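TCP pilus virulence regulatory protein (Vibrio cholerae, PDB 4MLO) probably activates transcription of virulence genes, such as those for the toxin-coregulated pilus, as an AraC-family DNA-binding regulator that carries a bound fatty acid. Local coordinates at residues 33-38 / 79-84; 88-93 / 143-148; 106-111 / 158-163. All coordinates share one frame; numbering follows the deposited sequence.

Interaction 1: residues 33-38 / 79-84; sequences FWIDSG and INVSVI. With PAM (palmitoleic acid), chain E.
Phe33 and Trp34 both hold CG in the cleft between backbone N and carbonyl carbon, chi1 71° and 66°, and as strand neighbours they carry their rings to opposite faces of the sheet, Trp34 over Ser82 and Phe33 toward the lipid. Phe33 packs its CB against Val83 CG2 and its CD2 beside Val81 CG1, the Phe33 and Val81 side chains pointing the same way, while one ring face is overlaid near its rim by the palmitoleic acid chain, with C7 3.5 Å from Phe33 CD1. Val81 CG1 and Val83 CG2 also touch the lipid, so this face of the antiparallel pair is one wall of the fatty-acid pocket in the cupin-like domain. On the other face Ser82 CB makes a CH-pi contact 4.1 Å from the centroid of the six-membered ring of Trp34; Ile84 CD1 meets the rim of the indole in its plane, 3.5 Å from Trp34 CH2. Helix 121-131 covers this side through Leu127 and Val131.

Between the faces Trp34 and Ser82 form a hydrogen-bonded pair, Trp34 N to Ser82 O at 3.1 Å and Ser82 N to Trp34 O at 2.9 Å, flanked by the non-hydrogen-bonded pairs Phe33-Val83 and Ile35-Val81. A water donates to Trp34 O and Asn80 O. Where the strand turns off, Asp36 N still bonds to Asn80 O, and Asp36 OD1 takes Asn80 N (3.0 Å, 165°) and Ser37 OG (2.9 Å) from opposite faces of the carboxylate. A weak bond from Asn80 ND2 reaches Asp36 OD2, while Asn80 OD1 is hydrogen-bonded to Asn78 ND2. The chemistry is thus divided: hydrocarbon faces the lipid tail, whereas the exposed Asp36, with two donors at OD1, pins the chain just past strand 33-35 to Asn80.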
loop_
_atom_site.group_PDB
_atom_site.type_symbol
_atom_site.label_atom_id
_atom_site.label_comp_id
_atom_site.label_asym_id
_atom_site.label_seq_id
_atom_site.Cartn_x
_atom_site.Cartn_y
_atom_site.Cartn_z
ATOM N N PHE A 33 -5.290 -4.797 -4.764
ATOM C CA PHE A 33 -5.567 -4.385 -6.136
ATOM C C PHE A 33 -5.714 -5.598 -7.041
ATOM O O PHE A 33 -5.301 -6.710 -6.711
ATOM C CB PHE A 33 -4.506 -3.404 -6.685
ATOM C CG PHE A 33 -3.159 -4.005 -6.979
ATOM C CD1 PHE A 33 -2.127 -3.900 -6.055
ATOM C CD2 PHE A 33 -2.892 -4.613 -8.206
ATOM C CE1 PHE A 33 -0.868 -4.411 -6.332
ATOM C CE2 PHE A 33 -1.627 -5.126 -8.495
ATOM C CZ PHE A 33 -0.615 -5.026 -7.555
ATOM N N TRP A 34 -6.370 -5.365 -8.180
ATOM C CA TRP A 34 -6.602 -6.404 -9.177
ATOM C C TRP A 34 -7.018 -5.745 -10.480
ATOM O O TRP A 34 -7.506 -4.612 -10.500
ATOM C CB TRP A 34 -7.673 -7.402 -8.725
ATOM C CG TRP A 34 -9.023 -6.797 -8.599
ATOM C CD1 TRP A 34 -10.013 -6.815 -9.534
ATOM C CD2 TRP A 34 -9.547 -6.075 -7.474
ATOM N NE1 TRP A 34 -11.113 -6.132 -9.068
ATOM C CE2 TRP A 34 -10.856 -5.682 -7.803
ATOM C CE3 TRP A 34 -9.029 -5.709 -6.226
ATOM C CZ2 TRP A 34 -11.661 -4.956 -6.930
ATOM C CZ3 TRP A 34 -9.834 -4.989 -5.360
ATOM C CH2 TRP A 34 -11.134 -4.613 -5.725
ATOM N N ILE A 35 -6.828 -6.482 -11.571
ATOM C CA ILE A 35 -7.192 -6.025 -12.907
ATOM C C ILE A 35 -8.600 -6.515 -13.230
ATOM O O ILE A 35 -9.072 -7.517 -12.678
ATOM C CB ILE A 35 -6.151 -6.516 -13.940
ATOM C CG1 ILE A 35 -6.173 -8.045 -14.075
ATOM C CG2 ILE A 35 -4.745 -6.016 -13.560
ATOM C CD1 ILE A 35 -5.206 -8.597 -15.121
ATOM N N ASP A 36 -9.300 -5.800 -14.123
ATOM C CA ASP A 36 -10.704 -6.106 -14.380
ATOM C C ASP A 36 -10.906 -7.038 -15.565
ATOM O O ASP A 36 -12.034 -7.484 -15.803
ATOM C CB ASP A 36 -11.498 -4.820 -14.616
ATOM C CG ASP A 36 -11.182 -4.175 -15.951
ATOM O OD1 ASP A 36 -10.120 -4.473 -16.547
ATOM O OD2 ASP A 36 -11.992 -3.346 -16.397
ATOM N N SER A 37 -9.846 -7.345 -16.301
ATOM C CA SER A 37 -9.966 -8.101 -17.539
ATOM C C SER A 37 -8.566 -8.409 -18.034
ATOM O O SER A 37 -7.583 -7.771 -17.631
ATOM C CB SER A 37 -10.748 -7.329 -18.604
ATOM O OG SER A 37 -10.087 -6.121 -18.932
ATOM N N GLY A 38 -8.490 -9.393 -18.903
ATOM C CA GLY A 38 -7.246 -9.732 -19.517
ATOM C C GLY A 38 -6.269 -10.341 -18.528
ATOM O O GLY A 38 -6.634 -10.883 -17.480
ATOM N N ILE A 79 -6.877 -2.212 -19.848
ATOM C CA ILE A 79 -7.195 -2.879 -18.590
ATOM C C ILE A 79 -7.418 -1.788 -17.560
ATOM O O ILE A 79 -6.725 -0.764 -17.581
ATOM C CB ILE A 79 -6.047 -3.803 -18.135
ATOM C CG1 ILE A 79 -5.962 -5.045 -19.026
ATOM C CG2 ILE A 79 -6.215 -4.204 -16.671
ATOM C CD1 ILE A 79 -4.709 -5.872 -18.753
ATOM N N ASN A 80 -8.377 -2.002 -16.670
ATOM C CA ASN A 80 -8.566 -1.145 -15.510
ATOM C C ASN A 80 -8.015 -1.843 -14.284
ATOM O O ASN A 80 -8.389 -2.992 -13.992
ATOM C CB ASN A 80 -10.040 -0.801 -15.299
ATOM C CG ASN A 80 -10.590 0.058 -16.421
ATOM O OD1 ASN A 80 -9.907 0.950 -16.914
ATOM N ND2 ASN A 80 -11.812 -0.229 -16.845
ATOM N N VAL A 81 -7.161 -1.137 -13.540
ATOM C CA VAL A 81 -6.621 -1.651 -12.280
ATOM C C VAL A 81 -7.351 -0.968 -11.134
ATOM O O VAL A 81 -7.255 0.251 -10.955
ATOM C CB VAL A 81 -5.106 -1.422 -12.170
ATOM C CG1 VAL A 81 -4.537 -2.176 -10.974
ATOM C CG2 VAL A 81 -4.414 -1.862 -13.443
ATOM N N SER A 82 -8.059 -1.769 -10.333
ATOM C CA SER A 82 -8.767 -1.258 -9.178
ATOM C C SER A 82 -7.877 -1.396 -7.958
ATOM O O SER A 82 -7.225 -2.426 -7.772
ATOM C CB SER A 82 -10.073 -2.026 -8.962
ATOM O OG SER A 82 -10.930 -1.901 -10.076
ATOM N N VAL A 83 -7.885 -0.359 -7.117
ATOM C CA VAL A 83 -7.047 -0.294 -5.920
ATOM C C VAL A 83 -7.926 0.120 -4.748
ATOM O O VAL A 83 -8.480 1.223 -4.750
ATOM C CB VAL A 83 -5.901 0.713 -6.093
ATOM C CG1 VAL A 83 -4.980 0.732 -4.836
ATOM C CG2 VAL A 83 -5.114 0.400 -7.324
ATOM N N ILE A 84 -8.000 -0.729 -3.727
ATOM C CA ILE A 84 -8.673 -0.404 -2.470
ATOM C C ILE A 84 -7.591 -0.079 -1.456
ATOM O O ILE A 84 -6.685 -0.887 -1.248
ATOM C CB ILE A 84 -9.538 -1.571 -1.966
ATOM C CG1 ILE A 84 -10.664 -1.891 -2.945
ATOM C CG2 ILE A 84 -10.144 -1.266 -0.578
ATOM C CD1 ILE A 84 -11.426 -3.172 -2.575
HETATM C C1 PAM E . -2.150 4.466 -5.035
HETATM O O1 PAM E . -3.307 4.475 -5.536
HETATM O O2 PAM E . -1.976 4.466 -3.794
HETATM C C2 PAM E . -0.936 4.481 -5.923
HETATM C C3 PAM E . -0.028 3.267 -5.676
HETATM C C4 PAM E . -0.801 1.981 -5.958
HETATM C C5 PAM E . 0.059 0.731 -5.805
HETATM C C6 PAM E . -0.783 -0.536 -5.939
HETATM C C7 PAM E . -1.433 -0.679 -7.314
HETATM C C8 PAM E . -0.392 -0.946 -8.387
HETATM C C9 PAM E . -1.002 -1.019 -9.783
HETATM C C10 PAM E . -1.407 0.051 -10.476
HETATM C C11 PAM E . -1.338 1.463 -9.917
HETATM C C12 PAM E . -1.107 2.526 -10.992
HETATM C C13 PAM E . -0.697 3.823 -10.290
HETATM C C14 PAM E . 0.003 4.840 -11.169
HETATM C C15 PAM E . 1.267 4.279 -11.808
HETATM C C16 PAM E . 2.254 5.365 -12.153
HETATM O O HOH W 1 -10.237 -3.890 -11.434
#

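Interaction 2: residues 88-93 / 143-148; sequences DSFIRS and FLKVFF
The short helix 88-93 and the segment 143-148 of helix 141-159 cross at -78° with their axes 10.5 Å apart, a wide, nearly perpendicular helix-helix packing in the cupin-like domain of this AraC-family regulator. Side chains bridge the gap, chiefly Phe90. Its chi1 of 179° sets the ring trans to the main-chain nitrogen and extends it across to the longer helix, where it ends between Leu144 and Phe148, one turn apart. The pair with Phe148 is an offset edge-to-face stack, the edge of Phe90 directed at the face of Phe148, with ring centroids 5.5 Å apart and planes at 81°. Phe90 CE1 sits 3.8 Å from Phe148 CB, and on the neighbouring side of the same rim Phe90 CE2 is 4.0 Å from Leu144 CB. Phe7 meets both rings and extends the aromatic cluster, while Leu127 of helix 121-131 packs on Phe148.

Toward the C-terminal end of 88-93, the aliphatic part of Lys145 passes alongside Ser93, with Lys145 CD 3.4 Å from Ser93 OG. That hydroxyl has its proton committed within its own segment: Ser93 OG donates to Phe90 O at 2.7 Å, in the carbonyl plane and on a lone pair.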
loop_
_atom_site.group_PDB
_atom_site.type_symbol
_atom_site.label_atom_id
_atom_site.label_comp_id
_atom_site.label_asym_id
_atom_site.label_seq_id
_atom_site.Cartn_x
_atom_site.Cartn_y
_atom_site.Cartn_z
ATOM N N ASP A 88 -7.179 2.909 8.534
ATOM C CA ASP A 88 -6.751 2.381 9.820
ATOM C C ASP A 88 -7.955 2.138 10.720
ATOM O O ASP A 88 -7.998 1.153 11.467
ATOM C CB ASP A 88 -5.774 3.350 10.489
ATOM C CG ASP A 88 -4.421 3.424 9.782
ATOM O OD1 ASP A 88 -4.007 2.409 9.175
ATOM O OD2 ASP A 88 -3.756 4.496 9.850
ATOM N N SER A 89 -8.952 3.014 10.653
ATOM C CA SER A 89 -10.117 2.836 11.523
ATOM C C SER A 89 -10.871 1.541 11.200
ATOM O O SER A 89 -11.335 0.843 12.107
ATOM C CB SER A 89 -11.032 4.064 11.444
ATOM O OG SER A 89 -11.617 4.236 10.163
ATOM N N PHE A 90 -10.968 1.174 9.920
ATOM C CA PHE A 90 -11.606 -0.094 9.586
ATOM C C PHE A 90 -10.768 -1.268 10.076
ATOM O O PHE A 90 -11.306 -2.221 10.655
ATOM C CB PHE A 90 -11.863 -0.217 8.078
ATOM C CG PHE A 90 -12.508 -1.534 7.695
ATOM C CD1 PHE A 90 -11.738 -2.616 7.300
ATOM C CD2 PHE A 90 -13.893 -1.709 7.789
ATOM C CE1 PHE A 90 -12.326 -3.843 6.973
ATOM C CE2 PHE A 90 -14.483 -2.922 7.474
ATOM C CZ PHE A 90 -13.700 -4.000 7.065
ATOM N N ILE A 91 -9.441 -1.202 9.890
ATOM C CA ILE A 91 -8.570 -2.272 10.376
ATOM C C ILE A 91 -8.722 -2.428 11.883
ATOM O O ILE A 91 -8.834 -3.547 12.396
ATOM C CB ILE A 91 -7.108 -1.991 9.967
ATOM C CG1 ILE A 91 -6.974 -1.958 8.443
ATOM C CG2 ILE A 91 -6.175 -3.005 10.552
ATOM C CD1 ILE A 91 -7.302 -3.280 7.711
ATOM N N ARG A 92 -8.743 -1.314 12.618
ATOM C CA ARG A 92 -8.892 -1.406 14.069
ATOM C C ARG A 92 -10.200 -2.094 14.442
ATOM O O ARG A 92 -10.252 -2.843 15.424
ATOM C CB ARG A 92 -8.799 -0.012 14.698
ATOM N N SER A 93 -11.259 -1.892 13.655
ATOM C CA SER A 93 -12.535 -2.533 13.951
ATOM C C SER A 93 -12.503 -4.039 13.716
ATOM O O SER A 93 -13.433 -4.739 14.138
ATOM C CB SER A 93 -13.647 -1.887 13.119
ATOM O OG SER A 93 -13.764 -2.483 11.833
ATOM N N PHE A 143 -21.301 -7.182 7.936
ATOM C CA PHE A 143 -20.912 -7.950 6.760
ATOM C C PHE A 143 -19.471 -7.647 6.370
ATOM O O PHE A 143 -18.701 -8.559 6.045
ATOM C CB PHE A 143 -21.848 -7.638 5.596
ATOM C CG PHE A 143 -21.484 -8.338 4.317
ATOM C CD1 PHE A 143 -20.432 -7.899 3.544
ATOM C CD2 PHE A 143 -22.220 -9.426 3.881
ATOM C CE1 PHE A 143 -20.103 -8.545 2.351
ATOM C CE2 PHE A 143 -21.900 -10.078 2.713
ATOM C CZ PHE A 143 -20.830 -9.633 1.940
ATOM N N LEU A 144 -19.099 -6.370 6.372
ATOM C CA LEU A 144 -17.773 -5.996 5.880
ATOM C C LEU A 144 -16.694 -6.462 6.831
ATOM O O LEU A 144 -15.646 -6.955 6.394
ATOM C CB LEU A 144 -17.688 -4.487 5.670
ATOM C CG LEU A 144 -18.600 -3.962 4.564
ATOM C CD1 LEU A 144 -18.752 -2.465 4.686
ATOM C CD2 LEU A 144 -18.045 -4.337 3.197
ATOM N N LYS A 145 -16.936 -6.340 8.143
ATOM C CA LYS A 145 -15.934 -6.807 9.097
ATOM C C LYS A 145 -15.746 -8.318 8.996
ATOM O O LYS A 145 -14.607 -8.815 9.020
ATOM C CB LYS A 145 -16.327 -6.395 10.517
ATOM C CG LYS A 145 -16.199 -4.887 10.766
ATOM C CD LYS A 145 -16.528 -4.480 12.205
ATOM C CE LYS A 145 -18.010 -4.619 12.485
ATOM N NZ LYS A 145 -18.371 -4.066 13.806
ATOM N N VAL A 146 -16.847 -9.068 8.855
ATOM C CA VAL A 146 -16.743 -10.520 8.742
ATOM C C VAL A 146 -16.069 -10.899 7.434
ATOM O O VAL A 146 -15.208 -11.792 7.399
ATOM C CB VAL A 146 -18.138 -11.169 8.870
ATOM C CG1 VAL A 146 -18.074 -12.663 8.576
ATOM C CG2 VAL A 146 -18.690 -10.938 10.272
ATOM N N PHE A 147 -16.452 -10.242 6.336
ATOM C CA PHE A 147 -15.858 -10.560 5.035
ATOM C C PHE A 147 -14.345 -10.340 5.044
ATOM O O PHE A 147 -13.568 -11.236 4.673
ATOM C CB PHE A 147 -16.505 -9.717 3.940
ATOM C CG PHE A 147 -15.925 -9.969 2.579
ATOM C CD1 PHE A 147 -16.425 -10.978 1.787
ATOM C CD2 PHE A 147 -14.855 -9.234 2.113
ATOM C CE1 PHE A 147 -15.890 -11.231 0.544
ATOM C CE2 PHE A 147 -14.319 -9.489 0.877
ATOM C CZ PHE A 147 -14.846 -10.496 0.096
ATOM N N PHE A 148 -13.904 -9.161 5.495
ATOM C CA PHE A 148 -12.488 -8.811 5.422
ATOM C C PHE A 148 -11.646 -9.526 6.477
ATOM O O PHE A 148 -10.503 -9.898 6.189
ATOM C CB PHE A 148 -12.321 -7.303 5.510
ATOM C CG PHE A 148 -12.530 -6.615 4.200
ATOM C CD1 PHE A 148 -11.495 -6.542 3.280
ATOM C CD2 PHE A 148 -13.764 -6.083 3.867
ATOM C CE1 PHE A 148 -11.678 -5.900 2.045
ATOM C CE2 PHE A 148 -13.962 -5.446 2.629
ATOM C CZ PHE A 148 -12.923 -5.358 1.725
#

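Interaction 3: residues 106-111 / 158-163; sequences NLYSEN and KYNSIF
A Schellman motif ends helix 141-159, and the loop 106-111 binds the chain just where it leaves that motif. Asn160, with positive phi, is the C-prime residue; its own N bonds to Lys157 O, and Ser161 N bonds to Glu156 O. The turn leaves the Asn160 carbonyl directed to the loop, where it accepts from Ser109 N at 2.8 Å, the donor tilted 24° from the carbonyl plane. Ser109 O in turn receives Ile162 N at 2.7 Å, almost straight at the hydrogen, and the same oxygen lies 3.1 Å from Ser161 CA in a CA-H...O contact. Both backbone polar groups of Ser109 are therefore used.

These two bonds make a single bridge between Ser109 and Ser161, an isolated beta-type link between loop and helix end in the cupin-like domain rather than the start of a sheet. Beside it the two hydroxyls approach, Ser109 OG to Ser161 OG 3.2 Å, while Ser161 OG donates back to Tyr159 O and so ties its side chain to that carbonyl.

Tyr108 lays its ring along the other flank. The Asn160 amide comes to the rim of that ring near its plane, ND2 3.3 Å from Tyr108 CD1, with amide and ring planes 73° apart. A chi1 of -158° turns Asn160 CG away from the main-chain nitrogen and swings the amide to this edge. Ile162 CD1 meets Tyr108 CB at 4.0 Å from a roughly perpendicular direction, and farther along the loop Glu110 CG runs beside Ile162 CG1, also 4.0 Å away.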
loop_
_atom_site.group_PDB
_atom_site.type_symbol
_atom_site.label_atom_id
_atom_site.label_comp_id
_atom_site.label_asym_id
_atom_site.label_seq_id
_atom_site.Cartn_x
_atom_site.Cartn_y
_atom_site.Cartn_z
ATOM N N ASN A 106 0.239 -16.197 16.169
ATOM C CA ASN A 106 1.590 -16.137 16.714
ATOM C C ASN A 106 2.508 -17.186 16.112
ATOM O O ASN A 106 3.731 -17.045 16.201
ATOM C CB ASN A 106 1.564 -16.297 18.234
ATOM C CG ASN A 106 1.163 -15.026 18.936
ATOM O OD1 ASN A 106 1.278 -13.930 18.374
ATOM N ND2 ASN A 106 0.684 -15.156 20.173
ATOM N N LEU A 107 1.959 -18.225 15.487
ATOM C CA LEU A 107 2.782 -19.203 14.788
ATOM C C LEU A 107 3.219 -18.738 13.396
ATOM O O LEU A 107 4.153 -19.309 12.827
ATOM C CB LEU A 107 2.017 -20.526 14.679
ATOM C CG LEU A 107 1.799 -21.241 16.022
ATOM C CD1 LEU A 107 0.868 -22.447 15.900
ATOM C CD2 LEU A 107 3.124 -21.688 16.591
ATOM N N TYR A 108 2.570 -17.726 12.837
ATOM C CA TYR A 108 2.857 -17.270 11.482
ATOM C C TYR A 108 4.121 -16.400 11.426
ATOM O O TYR A 108 4.458 -15.686 12.378
ATOM C CB TYR A 108 1.671 -16.461 10.953
ATOM C CG TYR A 108 0.371 -17.213 10.732
ATOM C CD1 TYR A 108 0.345 -18.604 10.596
ATOM C CD2 TYR A 108 -0.841 -16.524 10.650
ATOM C CE1 TYR A 108 -0.838 -19.288 10.365
ATOM C CE2 TYR A 108 -2.039 -17.209 10.415
ATOM C CZ TYR A 108 -2.028 -18.591 10.278
ATOM O OH TYR A 108 -3.206 -19.278 10.048
ATOM N N SER A 109 4.801 -16.436 10.277
ATOM C CA SER A 109 5.956 -15.577 10.030
ATOM C C SER A 109 5.504 -14.163 9.617
ATOM O O SER A 109 4.330 -13.908 9.357
ATOM C CB SER A 109 6.853 -16.195 8.965
ATOM O OG SER A 109 6.326 -15.979 7.670
ATOM N N GLU A 110 6.455 -13.226 9.554
ATOM C CA GLU A 110 6.123 -11.815 9.350
ATOM C C GLU A 110 6.929 -11.190 8.217
ATOM O O GLU A 110 7.152 -9.977 8.212
ATOM C CB GLU A 110 6.346 -11.017 10.630
ATOM C CG GLU A 110 5.625 -11.558 11.842
ATOM C CD GLU A 110 5.644 -10.574 13.000
ATOM O OE1 GLU A 110 6.311 -10.862 14.020
ATOM O OE2 GLU A 110 4.988 -9.515 12.878
ATOM N N ASN A 111 7.363 -11.984 7.245
ATOM C CA ASN A 111 8.282 -11.487 6.227
ATOM C C ASN A 111 7.592 -11.020 4.953
ATOM O O ASN A 111 8.018 -10.018 4.367
ATOM C CB ASN A 111 9.309 -12.569 5.886
ATOM C CG ASN A 111 10.119 -12.994 7.096
ATOM O OD1 ASN A 111 10.433 -12.173 7.970
ATOM N ND2 ASN A 111 10.450 -14.284 7.165
ATOM N N LYS A 158 -2.790 -19.315 4.075
ATOM C CA LYS A 158 -2.138 -19.815 2.864
ATOM C C LYS A 158 -0.628 -19.612 2.918
ATOM O O LYS A 158 0.135 -20.501 2.526
ATOM C CB LYS A 158 -2.726 -19.129 1.628
ATOM C CG LYS A 158 -1.902 -19.286 0.351
ATOM C CD LYS A 158 -2.471 -18.437 -0.780
ATOM C CE LYS A 158 -1.621 -18.572 -2.033
ATOM N NZ LYS A 158 -2.199 -17.784 -3.132
ATOM N N TYR A 159 -0.179 -18.456 3.406
ATOM C CA TYR A 159 1.234 -18.121 3.458
ATOM C C TYR A 159 1.858 -18.381 4.824
ATOM O O TYR A 159 3.063 -18.163 4.982
ATOM C CB TYR A 159 1.450 -16.649 3.070
ATOM C CG TYR A 159 1.223 -16.376 1.602
ATOM C CD1 TYR A 159 2.254 -16.503 0.680
ATOM C CD2 TYR A 159 -0.022 -15.987 1.145
ATOM C CE1 TYR A 159 2.038 -16.236 -0.651
ATOM C CE2 TYR A 159 -0.252 -15.732 -0.189
ATOM C CZ TYR A 159 0.776 -15.856 -1.077
ATOM O OH TYR A 159 0.531 -15.590 -2.398
ATOM N N ASN A 160 1.077 -18.842 5.806
ATOM C CA ASN A 160 1.559 -18.954 7.182
ATOM C C ASN A 160 2.274 -17.666 7.592
ATOM O O ASN A 160 3.360 -17.692 8.182
ATOM C CB ASN A 160 2.484 -20.166 7.329
ATOM C CG ASN A 160 2.586 -20.656 8.748
ATOM O OD1 ASN A 160 3.600 -20.447 9.426
ATOM N ND2 ASN A 160 1.537 -21.332 9.209
ATOM N N SER A 161 1.675 -16.526 7.226
ATOM C CA SER A 161 2.302 -15.208 7.343
ATOM C C SER A 161 1.310 -14.167 7.840
ATOM O O SER A 161 0.144 -14.158 7.438
ATOM C CB SER A 161 2.843 -14.716 5.989
ATOM O OG SER A 161 3.930 -15.511 5.557
ATOM N N ILE A 162 1.811 -13.242 8.651
ATOM C CA ILE A 162 1.002 -12.139 9.164
ATOM C C ILE A 162 0.786 -11.127 8.048
ATOM O O ILE A 162 1.740 -10.706 7.381
ATOM C CB ILE A 162 1.696 -11.481 10.368
ATOM C CG1 ILE A 162 1.755 -12.434 11.566
ATOM C CG2 ILE A 162 0.987 -10.174 10.766
ATOM C CD1 ILE A 162 0.409 -12.810 12.141
ATOM N N PHE A 163 -0.471 -10.737 7.840
ATOM C CA PHE A 163 -0.800 -9.592 7.005
ATOM C C PHE A 163 -1.144 -8.386 7.873
ATOM O O PHE A 163 -0.507 -7.340 7.747
ATOM C CB PHE A 163 -1.958 -9.919 6.051
ATOM C CG PHE A 163 -2.279 -8.798 5.088
ATOM C CD1 PHE A 163 -3.524 -8.183 5.108
ATOM C CD2 PHE A 163 -1.316 -8.338 4.191
ATOM C CE1 PHE A 163 -3.819 -7.151 4.258
ATOM C CE2 PHE A 163 -1.610 -7.278 3.320
ATOM C CZ PHE A 163 -2.866 -6.707 3.355
#

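In the fold
All three contacts lie in the N-terminal cupin-like region. Interaction 1 closes before the other two open and joins neighbouring strands of the five-stranded antiparallel sheet. Strand 79-86 runs almost directly into helix 88-93, so interactions 1 and 2 are linked through the chain although their centres are 22 Å apart. Interactions 2 and 3 interleave along the sequence, with centres 19 Å apart. Interactions 1 and 3 are 26 Å apart between centres and do not touch. Helix 141-159 thus contacts helix 88-93 near its start and the loop 106-111 at its C-terminal end, whereas interaction 1 holds the strand pair that lines part of the fatty-acid pocket.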